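Local coordinates for enterocine A immunity protein (Enterococcus faecium, PDB 2BL8) that confers immunity to the antimicrobial activity of the pediocin-like bacteriocin enterocin A on the bacterium that carries it, at residues A[10-13]-A[14-18]; A[25-28]-A[29-33]; A[93-96]-A[97-101]. One frame throughout, in Å; residues are numbered along the deposited sequence.

Four helices, 5-17, 25-38, 48-64 and 71-84, make up the body of this single-chain protein, and the contacts come in series along the chain. Contact 1 fills the C-terminal part of helix 5-17, and contact 2 the N-terminal part of the next helix, 25-38. Their centres are 10 Å apart and they touch: Ile-16 CG2 packs on Leu-28 CD2 at 3.6 Å, and the ring of Tyr-13 lies against Leu-28 and Leu-31. Contact 3 belongs to the C-terminal tail after helix 71-84, on the opposite side of the chain's centre, its centre 26 Å from that of contact 1 and 25 Å from that of contact 2. Contacts 1 and 2 thus belong to one interface between successive helices, and contact 3 shapes the tail.

Contact 1: A[10-13]-A[14-18]; sequences HELY and NDISI
His-10 and Asn-14 meet one turn apart on helix 5-17, the first helix of the four-helix fold. The imidazole turns its edge to the amide: CD2 approaches Asn-14 OD1 at 3.5 Å, in the ring plane, and the two flat groups stand nearly perpendicular, 85° between planes. Asn-14 CG lies beside its own backbone N (chi1 -79°), which keeps the amide back over the preceding turn, where OD1 also lies 3.5 Å from Tyr-13 CD2. That phenol ring is inclined to the amide by 66°, and its CE2 reaches Ser-17 CB at 3.9 Å. On the buried side, Leu-12 and Ile-16 run alongside each other, pointing the same way, with their CD1 methyls 4.1 Å apart; helices 25-38 and 71-84 pack against this side. Outside the segments, the His-10 ring makes an edge-to-face contact with Tyr-35, and Asp-15 OD2 bonds to Gln-73 NE2. Regular i to i+4 backbone bonds hold the turns, from Asn-14 N to His-10 O through to Ser-17 N and Tyr-13 O. Ser-17 CB rests 3.2 Å from Tyr-13 O, the carbonyl oxygen that also takes the N-H of Ser-17.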
ATOM      1  N   HIS A  10      -2.869  -7.109   5.654  1.00 16.79           N
ATOM      2  CA  HIS A  10      -3.416  -8.461   5.679  1.00 18.47           C
ATOM      3  C   HIS A  10      -4.656  -8.526   4.792  1.00 18.29           C
ATOM      4  O   HIS A  10      -4.815  -9.457   4.006  1.00 18.52           O
ATOM      5  CB  HIS A  10      -3.771  -8.853   7.119  1.00 19.24           C
ATOM      6  CG  HIS A  10      -4.012 -10.319   7.308  1.00 20.59           C
ATOM      7  ND1 HIS A  10      -4.072 -10.905   8.557  1.00 22.80           N
ATOM      8  CD2 HIS A  10      -4.206 -11.319   6.416  1.00 23.34           C
ATOM      9  CE1 HIS A  10      -4.288 -12.201   8.424  1.00 23.55           C
ATOM     10  NE2 HIS A  10      -4.373 -12.479   7.133  1.00 25.31           N
ATOM     11  N   GLU A  11      -5.525  -7.527   4.906  1.00 17.18           N
ATOM     12  CA  GLU A  11      -6.744  -7.497   4.105  1.00 18.00           C
ATOM     13  C   GLU A  11      -6.464  -7.330   2.613  1.00 18.03           C
ATOM     14  O   GLU A  11      -7.117  -7.958   1.780  1.00 17.93           O
ATOM     15  CB  GLU A  11      -7.670  -6.382   4.596  1.00 18.14           C
ATOM     16  CG  GLU A  11      -8.159  -6.588   6.025  1.00 21.45           C
ATOM     17  CD  GLU A  11      -9.001  -5.436   6.542  1.00 23.35           C
ATOM     18  OE1 GLU A  11      -8.768  -4.283   6.120  1.00 25.41           O
ATOM     19  OE2 GLU A  11      -9.888  -5.680   7.385  1.00 24.00           O
ATOM     20  N   LEU A  12      -5.490  -6.492   2.277  1.00 17.95           N
ATOM     21  CA  LEU A  12      -5.147  -6.268   0.877  1.00 16.84           C
ATOM     22  C   LEU A  12      -4.547  -7.552   0.301  1.00 17.89           C
ATOM     23  O   LEU A  12      -4.867  -7.951  -0.821  1.00 18.84           O
ATOM     24  CB  LEU A  12      -4.153  -5.105   0.754  1.00 17.40           C
ATOM     25  CG  LEU A  12      -3.757  -4.638  -0.651  1.00 16.32           C
ATOM     26  CD1 LEU A  12      -4.997  -4.204  -1.425  1.00 16.75           C
ATOM     27  CD2 LEU A  12      -2.773  -3.481  -0.539  1.00 17.44           C
ATOM     28  N   TYR A  13      -3.694  -8.207   1.083  1.00 17.87           N
ATOM     29  CA  TYR A  13      -3.057  -9.447   0.649  1.00 17.94           C
ATOM     30  C   TYR A  13      -4.113 -10.507   0.355  1.00 18.03           C
ATOM     31  O   TYR A  13      -4.116 -11.119  -0.713  1.00 19.07           O
ATOM     32  CB  TYR A  13      -2.116  -9.978   1.735  1.00 18.21           C
ATOM     33  CG  TYR A  13      -1.403 -11.255   1.337  1.00 19.41           C
ATOM     34  CD1 TYR A  13      -0.088 -11.229   0.881  1.00 19.60           C
ATOM     35  CD2 TYR A  13      -2.065 -12.484   1.370  1.00 22.41           C
ATOM     36  CE1 TYR A  13       0.556 -12.394   0.464  1.00 22.27           C
ATOM     37  CE2 TYR A  13      -1.433 -13.653   0.952  1.00 21.93           C
ATOM     38  CZ  TYR A  13      -0.122 -13.598   0.499  1.00 21.54           C
ATOM     39  OH  TYR A  13       0.510 -14.750   0.082  1.00 26.44           O
ATOM     40  N   ASN A  14      -5.003 -10.726   1.319  1.00 18.79           N
ATOM     41  CA  ASN A  14      -6.053 -11.727   1.177  1.00 20.70           C
ATOM     42  C   ASN A  14      -6.998 -11.450   0.022  1.00 20.62           C
ATOM     43  O   ASN A  14      -7.395 -12.370  -0.691  1.00 21.34           O
ATOM     44  CB  ASN A  14      -6.848 -11.845   2.481  1.00 21.92           C
ATOM     45  CG  ASN A  14      -6.127 -12.675   3.524  1.00 23.92           C
ATOM     46  OD1 ASN A  14      -4.930 -12.940   3.405  1.00 25.79           O
ATOM     47  ND2 ASN A  14      -6.852 -13.087   4.558  1.00 26.68           N
ATOM     48  N   ASP A  15      -7.359 -10.187  -0.175  1.00 19.87           N
ATOM     49  CA  ASP A  15      -8.274  -9.848  -1.260  1.00 18.76           C
ATOM     50  C   ASP A  15      -7.654 -10.148  -2.622  1.00 19.05           C
ATOM     51  O   ASP A  15      -8.319 -10.662  -3.521  1.00 21.61           O
ATOM     52  CB  ASP A  15      -8.666  -8.372  -1.198  1.00 19.16           C
ATOM     53  CG  ASP A  15      -9.877  -8.067  -2.053  1.00 20.34           C
ATOM     54  OD1 ASP A  15     -10.985  -8.493  -1.670  1.00 22.23           O
ATOM     55  OD2 ASP A  15      -9.722  -7.420  -3.111  1.00 18.56           O
ATOM     56  N   ILE A  16      -6.376  -9.820  -2.770  1.00 18.84           N
ATOM     57  CA  ILE A  16      -5.666 -10.052  -4.022  1.00 18.08           C
ATOM     58  C   ILE A  16      -5.367 -11.535  -4.224  1.00 20.14           C
ATOM     59  O   ILE A  16      -5.518 -12.066  -5.330  1.00 20.37           O
ATOM     60  CB  ILE A  16      -4.328  -9.264  -4.055  1.00 18.82           C
ATOM     61  CG1 ILE A  16      -4.610  -7.763  -4.172  1.00 18.72           C
ATOM     62  CG2 ILE A  16      -3.467  -9.732  -5.229  1.00 17.39           C
ATOM     63  CD1 ILE A  16      -3.366  -6.891  -4.056  1.00 19.60           C
ATOM     64  N   SER A  17      -4.952 -12.200  -3.149  1.00 19.11           N
ATOM     65  CA  SER A  17      -4.598 -13.613  -3.205  1.00 21.87           C
ATOM     66  C   SER A  17      -5.730 -14.518  -3.674  1.00 22.80           C
ATOM     67  O   SER A  17      -5.486 -15.518  -4.352  1.00 26.25           O
ATOM     68  CB  SER A  17      -4.108 -14.086  -1.834  1.00 22.78           C
ATOM     69  OG  SER A  17      -5.155 -14.046  -0.886  1.00 29.47           O
ATOM     70  N   ILE A  18      -6.961 -14.178  -3.308  1.00 23.81           N
ATOM     71  CA  ILE A  18      -8.122 -14.978  -3.695  1.00 28.08           C
ATOM     72  C   ILE A  18      -8.244 -15.066  -5.210  1.00 29.97           C
ATOM     73  O   ILE A  18      -8.728 -16.065  -5.747  1.00 30.11           O
ATOM     74  CB  ILE A  18      -9.422 -14.392  -3.106  1.00 27.93           C
ATOM     75  CG1 ILE A  18      -9.416 -14.568  -1.585  1.00 28.99           C
ATOM     76  CG2 ILE A  18     -10.639 -15.083  -3.715  1.00 29.35           C
ATOM     77  CD1 ILE A  18     -10.639 -14.012  -0.886  1.00 30.19           C
TER

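Contact 2: A[25-28]-A[29-33]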
ATOM      1  N   SER A  25       1.785 -12.013  -8.266  1.00 27.98           N
ATOM      2  CA  SER A  25       2.726 -12.767  -7.442  1.00 28.56           C
ATOM      3  C   SER A  25       3.750 -11.891  -6.730  1.00 27.50           C
ATOM      4  O   SER A  25       3.991 -12.061  -5.536  1.00 27.49           O
ATOM      5  CB  SER A  25       3.456 -13.810  -8.291  1.00 29.80           C
ATOM      6  OG  SER A  25       4.156 -13.194  -9.358  1.00 33.94           O
ATOM      7  N   ASP A  26       4.356 -10.962  -7.463  1.00 26.39           N
ATOM      8  CA  ASP A  26       5.356 -10.078  -6.880  1.00 26.72           C
ATOM      9  C   ASP A  26       4.750  -9.189  -5.803  1.00 24.53           C
ATOM     10  O   ASP A  26       5.335  -9.008  -4.736  1.00 24.00           O
ATOM     11  CB  ASP A  26       6.004  -9.214  -7.965  1.00 30.05           C
ATOM     12  CG  ASP A  26       6.806 -10.033  -8.960  1.00 33.35           C
ATOM     13  OD1 ASP A  26       7.697 -10.792  -8.523  1.00 33.68           O
ATOM     14  OD2 ASP A  26       6.547  -9.917 -10.176  1.00 36.38           O
ATOM     15  N   ILE A  27       3.576  -8.637  -6.093  1.00 20.67           N
ATOM     16  CA  ILE A  27       2.876  -7.770  -5.152  1.00 18.92           C
ATOM     17  C   ILE A  27       2.559  -8.512  -3.854  1.00 19.38           C
ATOM     18  O   ILE A  27       2.719  -7.966  -2.762  1.00 19.40           O
ATOM     19  CB  ILE A  27       1.561  -7.235  -5.777  1.00 17.49           C
ATOM     20  CG1 ILE A  27       1.884  -6.198  -6.852  1.00 17.41           C
ATOM     21  CG2 ILE A  27       0.658  -6.648  -4.701  1.00 16.10           C
ATOM     22  CD1 ILE A  27       0.691  -5.806  -7.699  1.00 21.36           C
ATOM     23  N   LEU A  28       2.113  -9.758  -3.968  1.00 18.73           N
ATOM     24  CA  LEU A  28       1.789 -10.543  -2.782  1.00 18.18           C
ATOM     25  C   LEU A  28       3.046 -10.813  -1.956  1.00 19.61           C
ATOM     26  O   LEU A  28       3.011 -10.783  -0.726  1.00 19.59           O
ATOM     27  CB  LEU A  28       1.129 -11.866  -3.181  1.00 19.51           C
ATOM     28  CG  LEU A  28      -0.258 -11.777  -3.823  1.00 20.14           C
ATOM     29  CD1 LEU A  28      -0.714 -13.163  -4.238  1.00 21.52           C
ATOM     30  CD2 LEU A  28      -1.250 -11.173  -2.836  1.00 18.64           C
ATOM     31  N   GLU A  29       4.157 -11.074  -2.638  1.00 19.63           N
ATOM     32  CA  GLU A  29       5.418 -11.346  -1.962  1.00 21.40           C
ATOM     33  C   GLU A  29       5.851 -10.128  -1.152  1.00 21.30           C
ATOM     34  O   GLU A  29       6.301 -10.252  -0.012  1.00 20.57           O
ATOM     35  CB  GLU A  29       6.497 -11.704  -2.987  1.00 25.56           C
ATOM     36  CG  GLU A  29       7.849 -12.049  -2.382  1.00 30.90           C
ATOM     37  CD  GLU A  29       8.835 -12.540  -3.421  1.00 35.61           C
ATOM     38  OE1 GLU A  29       8.496 -13.498  -4.148  1.00 38.99           O
ATOM     39  OE2 GLU A  29       9.948 -11.973  -3.511  1.00 39.37           O
ATOM     40  N   VAL A  30       5.708  -8.948  -1.746  1.00 19.79           N
ATOM     41  CA  VAL A  30       6.079  -7.715  -1.066  1.00 19.10           C
ATOM     42  C   VAL A  30       5.155  -7.461   0.121  1.00 18.40           C
ATOM     43  O   VAL A  30       5.611  -7.092   1.203  1.00 19.14           O
ATOM     44  CB  VAL A  30       6.026  -6.510  -2.028  1.00 18.64           C
ATOM     45  CG1 VAL A  30       6.187  -5.219  -1.249  1.00 19.70           C
ATOM     46  CG2 VAL A  30       7.145  -6.629  -3.059  1.00 19.37           C
ATOM     47  N   LEU A  31       3.855  -7.654  -0.076  1.00 16.80           N
ATOM     48  CA  LEU A  31       2.906  -7.454   1.011  1.00 14.92           C
ATOM     49  C   LEU A  31       3.254  -8.384   2.168  1.00 17.68           C
ATOM     50  O   LEU A  31       3.205  -7.987   3.335  1.00 16.83           O
ATOM     51  CB  LEU A  31       1.479  -7.720   0.528  1.00 16.04           C
ATOM     52  CG  LEU A  31       0.902  -6.637  -0.385  1.00 15.06           C
ATOM     53  CD1 LEU A  31      -0.425  -7.116  -0.959  1.00 15.13           C
ATOM     54  CD2 LEU A  31       0.719  -5.344   0.402  1.00 16.37           C
ATOM     55  N   GLN A  32       3.611  -9.621   1.837  1.00 16.89           N
ATOM     56  CA  GLN A  32       3.973 -10.604   2.847  1.00 18.28           C
ATOM     57  C   GLN A  32       5.152 -10.097   3.667  1.00 19.03           C
ATOM     58  O   GLN A  32       5.112 -10.104   4.895  1.00 20.35           O
ATOM     59  CB  GLN A  32       4.352 -11.930   2.186  1.00 18.83           C
ATOM     60  CG  GLN A  32       4.904 -12.956   3.167  1.00 21.79           C
ATOM     61  CD  GLN A  32       3.845 -13.489   4.107  1.00 23.48           C
ATOM     62  OE1 GLN A  32       2.984 -14.273   3.708  1.00 26.49           O
ATOM     63  NE2 GLN A  32       3.901 -13.065   5.365  1.00 24.59           N
ATOM     64  N   LYS A  33       6.195  -9.660   2.966  1.00 18.74           N
ATOM     65  CA  LYS A  33       7.409  -9.146   3.589  1.00 20.89           C
ATOM     66  C   LYS A  33       7.118  -7.966   4.509  1.00 21.45           C
ATOM     67  O   LYS A  33       7.655  -7.881   5.614  1.00 20.77           O
ATOM     68  CB  LYS A  33       8.401  -8.726   2.501  1.00 24.62           C
ATOM     69  CG  LYS A  33       9.759  -8.268   3.015  1.00 30.67           C
ATOM     70  CD  LYS A  33      10.705  -7.973   1.856  1.00 33.98           C
ATOM     71  CE  LYS A  33      12.081  -7.550   2.349  1.00 36.12           C
ATOM     72  NZ  LYS A  33      13.024  -7.300   1.219  1.00 37.80           N
TER
HETATM   73  O   HOH W   1       7.736 -12.514  -6.583  1.00 49.74           O
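Residues 25-33 form the N-terminal part of helix 25-38, the second helix of the four-helix fold, in which Ile-27 and Leu-31 meet on a buried face and Asp-26 and Glu-29 are joined by water on an exposed one. Ile-27 and Leu-31 lie side by side and point the same way, the branch methyl CG2 of Ile-27 touching Leu-31 CD1 at 3.9 Å. Leu-31 CG sits beside its own backbone N (chi1 -73°), which leans the side chain back toward the preceding turn and brings CG to 3.3 Å from Ile-27 O. Val-30 does something similar with one methyl, CG2, which comes to 3.4 Å from Asp-26 O.

The backbone follows the regular i to i+4 pattern: Glu-29 N, Val-30 N, Leu-31 N and Gln-32 N donate in turn to the carbonyls of Ser-25, Asp-26, Ile-27 and Leu-28. The Leu-31 N to Ile-27 O bond measures 2.9 Å. Around the helix, Ile-27, Leu-28 and Leu-31 face helix 5-17 through Tyr-13 and Ile-16, while Val-30 reaches Leu-54 and Tyr-57 of helix 48-64, and Ile-27 also meets Leu-58 of that helix. At the N-terminal end, Ser-25 OG bonds to Pro-22 O.

On the outer face a single water donates to both acids, to Asp-26 OD1 at 2.6 Å and to Glu-29 OE1 at 2.7 Å. The extended start of the Glu-29 chain carries its carboxylate outward, and Asp-26 OD1 and Glu-29 OE1 stay 5.2 Å apart. By pointing one O-H at each carboxylate, the water probably eases the repulsion between two like charges. Asp-26, in the first turn, may gain a little more from the helix dipole.

Contact 3: A[93-96]-A[97-101]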
ATOM      1  N   TYR A  93       4.962  14.935   6.615  1.00 13.60           N
ATOM      2  CA  TYR A  93       4.521  14.649   5.251  1.00 13.92           C
ATOM      3  C   TYR A  93       3.920  15.940   4.700  1.00 14.10           C
ATOM      4  O   TYR A  93       3.451  16.798   5.463  1.00 13.91           O
ATOM      5  CB  TYR A  93       3.511  13.489   5.214  1.00 13.20           C
ATOM      6  CG  TYR A  93       2.326  13.637   6.142  1.00 12.89           C
ATOM      7  CD1 TYR A  93       1.148  14.253   5.719  1.00 14.23           C
ATOM      8  CD2 TYR A  93       2.406  13.204   7.464  1.00 14.23           C
ATOM      9  CE1 TYR A  93       0.074  14.434   6.599  1.00 16.16           C
ATOM     10  CE2 TYR A  93       1.352  13.382   8.345  1.00 14.05           C
ATOM     11  CZ  TYR A  93       0.195  13.995   7.915  1.00 14.58           C
ATOM     12  OH  TYR A  93      -0.825  14.188   8.818  1.00 18.37           O
ATOM     13  N   ARG A  94       3.929  16.080   3.379  1.00 14.75           N
ATOM     14  CA  ARG A  94       3.445  17.307   2.757  1.00 14.02           C
ATOM     15  C   ARG A  94       2.001  17.324   2.284  1.00 13.71           C
ATOM     16  O   ARG A  94       1.462  18.390   1.993  1.00 15.06           O
ATOM     17  CB  ARG A  94       4.365  17.679   1.595  1.00 13.58           C
ATOM     18  CG  ARG A  94       5.821  17.800   2.007  1.00 14.59           C
ATOM     19  CD  ARG A  94       6.676  18.413   0.916  1.00 13.16           C
ATOM     20  NE  ARG A  94       8.081  18.398   1.312  1.00 15.60           N
ATOM     21  CZ  ARG A  94       8.956  19.354   1.019  1.00 15.14           C
ATOM     22  NH1 ARG A  94       8.584  20.419   0.314  1.00 13.98           N
ATOM     23  NH2 ARG A  94      10.205  19.250   1.451  1.00 15.09           N
ATOM     24  N   ALA A  95       1.372  16.157   2.214  1.00 13.34           N
ATOM     25  CA  ALA A  95      -0.018  16.077   1.776  1.00 13.82           C
ATOM     26  C   ALA A  95      -0.482  14.640   1.864  1.00 13.49           C
ATOM     27  O   ALA A  95       0.297  13.752   2.213  1.00 13.99           O
ATOM     28  CB  ALA A  95      -0.135  16.567   0.329  1.00 15.28           C
ATOM     29  N   ASP A  96      -1.761  14.412   1.568  1.00 14.53           N
ATOM     30  CA  ASP A  96      -2.278  13.055   1.551  1.00 14.96           C
ATOM     31  C   ASP A  96      -1.615  12.469   0.312  1.00 13.87           C
ATOM     32  O   ASP A  96      -1.280  13.206  -0.616  1.00 13.45           O
ATOM     33  CB  ASP A  96      -3.801  13.038   1.382  1.00 17.40           C
ATOM     34  CG  ASP A  96      -4.533  13.516   2.621  1.00 20.95           C
ATOM     35  OD1 ASP A  96      -4.030  13.283   3.743  1.00 22.87           O
ATOM     36  OD2 ASP A  96      -5.622  14.114   2.468  1.00 26.83           O
ATOM     37  N   TYR A  97      -1.428  11.157   0.282  1.00 14.24           N
ATOM     38  CA  TYR A  97      -0.769  10.536  -0.860  1.00 13.17           C
ATOM     39  C   TYR A  97      -1.368  10.911  -2.214  1.00 14.36           C
ATOM     40  O   TYR A  97      -2.575  10.766  -2.439  1.00 16.49           O
ATOM     41  CB  TYR A  97      -0.779   9.012  -0.731  1.00 12.74           C
ATOM     42  CG  TYR A  97       0.268   8.355  -1.596  1.00 14.05           C
ATOM     43  CD1 TYR A  97       1.546   8.114  -1.104  1.00 14.79           C
ATOM     44  CD2 TYR A  97      -0.004   8.013  -2.920  1.00 14.38           C
ATOM     45  CE1 TYR A  97       2.530   7.551  -1.905  1.00 13.26           C
ATOM     46  CE2 TYR A  97       0.973   7.452  -3.733  1.00 12.55           C
ATOM     47  CZ  TYR A  97       2.240   7.227  -3.221  1.00 13.33           C
ATOM     48  OH  TYR A  97       3.226   6.715  -4.025  1.00 14.59           O
ATOM     49  N   GLY A  98      -0.505  11.390  -3.109  1.00 13.85           N
ATOM     50  CA  GLY A  98      -0.922  11.756  -4.450  1.00 15.57           C
ATOM     51  C   GLY A  98      -1.510  13.141  -4.659  1.00 16.11           C
ATOM     52  O   GLY A  98      -1.791  13.516  -5.796  1.00 17.10           O
ATOM     53  N   ASP A  99      -1.691  13.905  -3.585  1.00 15.05           N
ATOM     54  CA  ASP A  99      -2.273  15.242  -3.690  1.00 16.35           C
ATOM     55  C   ASP A  99      -1.302  16.249  -4.309  1.00 15.23           C
ATOM     56  O   ASP A  99      -0.174  16.398  -3.839  1.00 14.87           O
ATOM     57  CB  ASP A  99      -2.706  15.730  -2.303  1.00 18.57           C
ATOM     58  CG  ASP A  99      -3.708  16.862  -2.370  1.00 22.87           C
ATOM     59  OD1 ASP A  99      -3.460  17.841  -3.099  1.00 23.23           O
ATOM     60  OD2 ASP A  99      -4.751  16.773  -1.690  1.00 29.18           O
ATOM     61  N   LYS A 100      -1.750  16.947  -5.355  1.00 14.02           N
ATOM     62  CA  LYS A 100      -0.910  17.935  -6.033  1.00 14.68           C
ATOM     63  C   LYS A 100      -0.573  19.151  -5.170  1.00 14.91           C
ATOM     64  O   LYS A 100       0.326  19.923  -5.506  1.00 15.79           O
ATOM     65  CB  LYS A 100      -1.589  18.412  -7.323  1.00 14.99           C
ATOM     66  CG  LYS A 100      -2.833  19.260  -7.100  1.00 17.70           C
ATOM     67  CD  LYS A 100      -3.402  19.741  -8.433  1.00 18.33           C
ATOM     68  CE  LYS A 100      -4.630  20.615  -8.245  1.00 21.82           C
ATOM     69  NZ  LYS A 100      -5.156  21.098  -9.559  1.00 23.43           N
ATOM     70  N   SER A 101      -1.287  19.319  -4.061  1.00 14.43           N
ATOM     71  CA  SER A 101      -1.056  20.454  -3.167  1.00 14.82           C
ATOM     72  C   SER A 101       0.350  20.481  -2.562  1.00 14.90           C
ATOM     73  O   SER A 101       0.773  21.494  -2.012  1.00 15.21           O
ATOM     74  CB  SER A 101      -2.090  20.453  -2.035  1.00 16.82           C
ATOM     75  OG  SER A 101      -1.927  19.316  -1.201  1.00 18.03           O
TER
HETATM   76  O   HOH W   2      -1.391  19.247   1.385  1.00 18.78           O
HETATM   77  O   HOH W   3      -3.567  16.677   1.264  1.00 26.03           O
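Asp-96 and Asp-99 close a tight type II beta turn in the C-terminal tail, and the unusual feature is that the turn's last residue, Asp-99, also starts an Asx turn. The first closure is made by backbone: Asp-99 N donates to Asp-96 O at 3.1 Å. Gly-98 takes the third position with positive phi (84°), where a side chain would be pressed against the preceding carbonyl oxygen. Asp-99 CG lies opposite its own backbone N (chi1 -161°), which carries the carboxylate forward along the chain. There OD1 accepts from Ser-101 N at 2.8 Å, on the anti side and 19° out of the carboxylate plane.

Ala-95 packs its methyl into the angle so formed, CB lying 3.8 Å from Asp-99 CB and 3.6 Å from Ser-101 OG. Two waters bridge the arms. One donates to Arg-94 O and is hydrogen-bonded to Ser-101 OG at 2.6 Å; the other accepts from Asp-96 N at 2.9 Å and makes a weak bond to Asp-99 OD2. The carboxylates of Asp-96 and Asp-99 keep apart, their OD2 atoms 5.0 Å from each other.

Tyr-97, at the second position of the turn, reaches back to the helical body: its OH bonds to Asn-56 and its side chain touches Asn-52 and Val-55, all on helix 48-64. Ala-95 O is held by Arg-85. The tail is thus reversed by a type II beta turn with glycine at its third position, which runs into an Asx turn through the shared Asp-99.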